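Local coordinates for protein toxin coregulated pilin (Vibrio cholerae, PDB 3HRV) that builds the toxin co-regulated pilus, a type IV pilus essential for bacterial aggregation and colonization of the host small intestine, at residues A[36-39]-A[40-44]; A[111-114]-A[115-119]. All blocks are in the same frame, centred on the assembly; numbering follows the deposited sequence.

In the fold
From the N terminus, the chain first forms helix 24-44, whose last turns carry contact 1; further on, helix 110-120 carries contact 2. Each contact lies within continuous helix, so neither closes a long loop, and the two follow in series without nesting or crossing. Their centres are 23 Å apart on opposite sides of the chain's centre, and their nearest atoms are about 12 Å apart. Two elements still join them indirectly. Strand 100-108 meets contact 1 at F101 and I103 and contact 2 at V105 and L108, while M26 and A29, early in helix 24-44, pack on helix 110-120. Both helices thus pack against the pilin's antiparallel sheet.

Contact 1. Residues A[36-39]-A[40-44]; sequences VQIA and MTQTY
I38 and Q42, one helical turn apart, lie side by side with their side chains pointing the same way. The CG2 methyl of I38 lies over one face of the Q42 amide, 3.3 Å from NE2. Beyond CG the glutamine is extended, which lays the amide flat across this methyl, and Q42 CG passes 3.1 Å from I38 O. This is van der Waals contact along the helix surface.

Two threonines turn their hydroxyls back onto the backbone in different ways. T43 OG1 lies beside its own backbone N (chi1 -58°) and donates to A39 O at 2.7 Å. T43 N reaches the same oxygen at 3.0 Å, with a noticeably bent N-H...O angle of 139°. The two donors approach from opposite faces of the carbonyl plane, so A39 O is gripped twice. T43 CG2 is directed the other way, over the centre of the Y44 ring and 3.4 Å above its plane. In T41 the hydroxyl stands between backbone N and carbonyl carbon (chi1 54°). From there OG1 is 3.1 Å from both Q37 O and I38 O. A water bridges OG1 to Q37 OE1, donating to the latter at 2.6 Å. The Q37 amide is held further by N34 at NE2 and by N191 at OE1.

The buried face of the same turns is apolar: M40 CG follows V36 CG1 loosely, 4.4 Å away, and the methionine chain then bends onward. V36 and M40 both pack on L66 of helix 56-68 and I88 of strand 87-93, and M40 also on L62. Beside them, I103 and F101 of strand 100-108 pack against V36 and M40 respectively, setting these final turns against the sheet.

Contact 2. Residues A[111-114]-A[115-119]; sequences AQCK and TLVTS. With SO4 (sulfate ion), chain E.
T115 folds its hydroxyl back onto the preceding turn, where OG1 donates to A111 O at 3.0 Å. Its backbone N donates to the same oxygen at 3.1 Å from the opposite face of the carbonyl plane. T118 repeats the double grip one turn later, OG1 lying 2.9 Å from K114 O and N 3.2 Å from it, again on opposite faces. The rotamers differ, however. In T115 the hydroxyl flanks its own N (chi1 -60°) and the methyl is turned from it; in T118 the hydroxyl stands between N and the carbonyl carbon (chi1 60°), which places the methyl CG2 near K114 O as well, at 3.4 Å.

Along the inner face, V117 leans one branch over the turn before it, with CG2 3.1 Å from C113 O. The same methyl passes C113 SG only at 4.5 Å, a marginal touch; the sulfur is bonded to C179 in a disulfide. F185 and V187 of strand 185-191 pack against this cysteine, and V187 also touches V117. L116 is set between F189 of that strand, V105 and L108 of strand 100-108, and M26 and A29 of helix 24-44.

At the other end of the contact, Q112 extends its chain to a sulfate ion, NE2 donating to O1 at 2.8 Å along a nearly straight line (169°). Its OE1 accepts from T109 N, and that bond helps to fix the turn of the amide.

H20, S23 and N25 also hydrogen-bond the sulfate, probably a guest from the crystallisation liquor. In chemical terms, the threonine hydroxyls give A111 O and K114 O second donors, while L116, V117 and the C113 disulfide tie the helix to the sheet, to helix 24-44 and to the segment carrying C179.

Contact 1. Residues A[36-39]-A[40-44]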
loop_
_atom_site.group_PDB
_atom_site.type_symbol
_atom_site.label_atom_id
_atom_site.label_comp_id
_atom_site.label_asym_id
_atom_site.label_seq_id
_atom_site.Cartn_x
_atom_site.Cartn_y
_atom_site.Cartn_z
ATOM N N VAL A 36 -1.786 9.554 5.720
ATOM C CA VAL A 36 -1.221 8.472 6.510
ATOM C C VAL A 36 0.267 8.238 6.240
ATOM O O VAL A 36 1.047 8.101 7.180
ATOM C CB VAL A 36 -2.010 7.158 6.276
ATOM C CG1 VAL A 36 -1.315 5.986 6.965
ATOM C CG2 VAL A 36 -3.429 7.314 6.812
ATOM N N GLN A 37 0.667 8.218 4.973
ATOM C CA GLN A 37 2.079 7.981 4.676
ATOM C C GLN A 37 2.950 9.134 5.177
ATOM O O GLN A 37 4.064 8.915 5.642
ATOM C CB GLN A 37 2.287 7.735 3.174
ATOM C CG GLN A 37 1.984 8.917 2.278
ATOM C CD GLN A 37 3.219 9.746 1.984
ATOM O OE1 GLN A 37 4.338 9.235 1.990
ATOM N NE2 GLN A 37 3.019 11.036 1.730
ATOM N N ILE A 38 2.433 10.358 5.110
ATOM C CA ILE A 38 3.179 11.517 5.592
ATOM C C ILE A 38 3.347 11.406 7.108
ATOM O O ILE A 38 4.429 11.643 7.646
ATOM C CB ILE A 38 2.444 12.836 5.247
ATOM C CG1 ILE A 38 2.516 13.085 3.740
ATOM C CG2 ILE A 38 3.055 13.999 6.021
ATOM C CD1 ILE A 38 1.738 14.304 3.280
ATOM N N ALA A 39 2.275 11.036 7.801
ATOM C CA ALA A 39 2.343 10.891 9.248
ATOM C C ALA A 39 3.362 9.816 9.624
ATOM O O ALA A 39 4.122 9.976 10.580
ATOM C CB ALA A 39 0.968 10.531 9.807
ATOM N N MET A 40 3.381 8.722 8.867
ATOM C CA MET A 40 4.310 7.630 9.146
ATOM C C MET A 40 5.770 8.023 8.966
ATOM O O MET A 40 6.596 7.768 9.844
ATOM C CB MET A 40 3.987 6.416 8.274
ATOM C CG MET A 40 2.745 5.653 8.721
ATOM S SD MET A 40 2.865 4.998 10.407
ATOM C CE MET A 40 4.104 3.734 10.174
ATOM N N THR A 41 6.097 8.638 7.834
ATOM C CA THR A 41 7.476 9.047 7.602
ATOM C C THR A 41 7.898 10.156 8.561
ATOM O O THR A 41 9.010 10.132 9.088
ATOM C CB THR A 41 7.691 9.517 6.151
ATOM O OG1 THR A 41 6.743 10.542 5.833
ATOM C CG2 THR A 41 7.521 8.357 5.187
ATOM N N GLN A 42 6.957 11.147 8.899
ATOM C CA GLN A 42 7.293 12.240 9.814
ATOM C C GLN A 42 7.586 11.725 11.212
ATOM O O GLN A 42 8.461 12.237 11.908
ATOM C CB GLN A 42 6.144 13.251 9.911
ATOM C CG GLN A 42 5.991 14.157 8.713
ATOM C CD GLN A 42 4.786 15.067 8.839
ATOM O OE1 GLN A 42 3.918 14.852 9.688
ATOM N NE2 GLN A 42 4.715 16.078 7.984
ATOM N N THR A 43 6.900 10.681 11.525
ATOM C CA THR A 43 7.056 10.115 12.853
ATOM C C THR A 43 8.249 9.176 13.016
ATOM O O THR A 43 8.942 9.228 14.034
ATOM C CB THR A 43 5.787 9.330 13.263
ATOM O OG1 THR A 43 4.649 10.200 13.230
ATOM C CG2 THR A 43 5.938 8.760 14.667
ATOM N N TYR A 44 8.509 8.343 12.012
ATOM C CA TYR A 44 9.570 7.353 12.140
ATOM C C TYR A 44 10.869 7.437 11.352
ATOM O O TYR A 44 11.802 6.696 11.648
ATOM C CB TYR A 44 8.962 5.964 11.945
ATOM C CG TYR A 44 7.863 5.670 12.935
ATOM C CD1 TYR A 44 6.520 5.728 12.559
ATOM C CD2 TYR A 44 8.162 5.369 14.265
ATOM C CE1 TYR A 44 5.501 5.492 13.483
ATOM C CE2 TYR A 44 7.153 5.135 15.196
ATOM C CZ TYR A 44 5.825 5.197 14.799
ATOM O OH TYR A 44 4.827 4.937 15.714
HETATM O O HOH W 1 6.200 10.619 3.150
#

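Contact 2. Residues A[111-114]-A[115-119]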
loop_
_atom_site.group_PDB
_atom_site.type_symbol
_atom_site.label_atom_id
_atom_site.label_comp_id
_atom_site.label_asym_id
_atom_site.label_seq_id
_atom_site.Cartn_x
_atom_site.Cartn_y
_atom_site.Cartn_z
ATOM N N ALA A 111 -11.841 -3.402 -10.659
ATOM C CA ALA A 111 -11.928 -2.044 -11.190
ATOM C C ALA A 111 -11.365 -1.016 -10.209
ATOM O O ALA A 111 -10.660 -0.085 -10.601
ATOM C CB ALA A 111 -13.375 -1.704 -11.527
ATOM N N GLN A 112 -11.680 -1.180 -8.932
ATOM C CA GLN A 112 -11.185 -0.250 -7.925
ATOM C C GLN A 112 -9.675 -0.385 -7.771
ATOM O O GLN A 112 -8.968 0.599 -7.566
ATOM C CB GLN A 112 -11.887 -0.508 -6.595
ATOM C CG GLN A 112 -13.387 -0.256 -6.668
ATOM C CD GLN A 112 -14.108 -0.626 -5.396
ATOM O OE1 GLN A 112 -13.809 -1.645 -4.778
ATOM N NE2 GLN A 112 -15.078 0.193 -5.004
ATOM N N CYS A 113 -9.185 -1.613 -7.881
ATOM C CA CYS A 113 -7.760 -1.876 -7.765
ATOM C C CYS A 113 -6.999 -1.171 -8.891
ATOM O O CYS A 113 -6.006 -0.489 -8.644
ATOM C CB CYS A 113 -7.533 -3.387 -7.815
ATOM S SG CYS A 113 -5.827 -4.011 -7.681
ATOM N N LYS A 114 -7.469 -1.325 -10.125
ATOM C CA LYS A 114 -6.803 -0.689 -11.261
ATOM C C LYS A 114 -6.813 0.828 -11.125
ATOM O O LYS A 114 -5.794 1.492 -11.313
ATOM C CB LYS A 114 -7.488 -1.061 -12.579
ATOM C CG LYS A 114 -7.376 -2.525 -12.979
ATOM C CD LYS A 114 -7.966 -2.736 -14.371
ATOM C CE LYS A 114 -7.913 -4.193 -14.794
ATOM N NZ LYS A 114 -8.352 -4.366 -16.209
ATOM N N THR A 115 -7.976 1.370 -10.792
ATOM C CA THR A 115 -8.128 2.807 -10.656
ATOM C C THR A 115 -7.314 3.384 -9.506
ATOM O O THR A 115 -6.662 4.417 -9.657
ATOM C CB THR A 115 -9.608 3.162 -10.468
ATOM O OG1 THR A 115 -10.346 2.715 -11.612
ATOM C CG2 THR A 115 -9.784 4.665 -10.313
ATOM N N LEU A 116 -7.344 2.717 -8.359
ATOM C CA LEU A 116 -6.606 3.200 -7.201
ATOM C C LEU A 116 -5.098 3.172 -7.434
ATOM O O LEU A 116 -4.401 4.150 -7.170
ATOM C CB LEU A 116 -6.955 2.367 -5.966
ATOM C CG LEU A 116 -6.275 2.832 -4.676
ATOM C CD1 LEU A 116 -6.748 4.238 -4.332
ATOM C CD2 LEU A 116 -6.603 1.874 -3.551
ATOM N N VAL A 117 -4.593 2.048 -7.925
ATOM C CA VAL A 117 -3.164 1.927 -8.179
ATOM C C VAL A 117 -2.656 3.010 -9.125
ATOM O O VAL A 117 -1.608 3.610 -8.885
ATOM C CB VAL A 117 -2.822 0.544 -8.775
ATOM C CG1 VAL A 117 -1.372 0.515 -9.245
ATOM C CG2 VAL A 117 -3.049 -0.534 -7.732
ATOM N N THR A 118 -3.399 3.271 -10.195
ATOM C CA THR A 118 -2.963 4.269 -11.164
ATOM C C THR A 118 -3.240 5.711 -10.751
ATOM O O THR A 118 -2.701 6.641 -11.348
ATOM C CB THR A 118 -3.587 4.007 -12.555
ATOM O OG1 THR A 118 -5.012 4.053 -12.462
ATOM C CG2 THR A 118 -3.169 2.638 -13.075
ATOM N N SER A 119 -4.065 5.902 -9.728
ATOM C CA SER A 119 -4.376 7.252 -9.278
ATOM C C SER A 119 -3.486 7.725 -8.130
ATOM O O SER A 119 -3.275 8.926 -7.965
ATOM C CB SER A 119 -5.848 7.349 -8.863
ATOM O OG SER A 119 -6.073 8.470 -8.030
HETATM S S SO4 E . -15.942 3.547 -6.189
HETATM O O1 SO4 E . -15.777 2.289 -6.777
HETATM O O2 SO4 E . -14.768 4.293 -6.375
HETATM O O3 SO4 E . -16.181 3.469 -4.761
HETATM O O4 SO4 E . -17.019 4.114 -6.865
#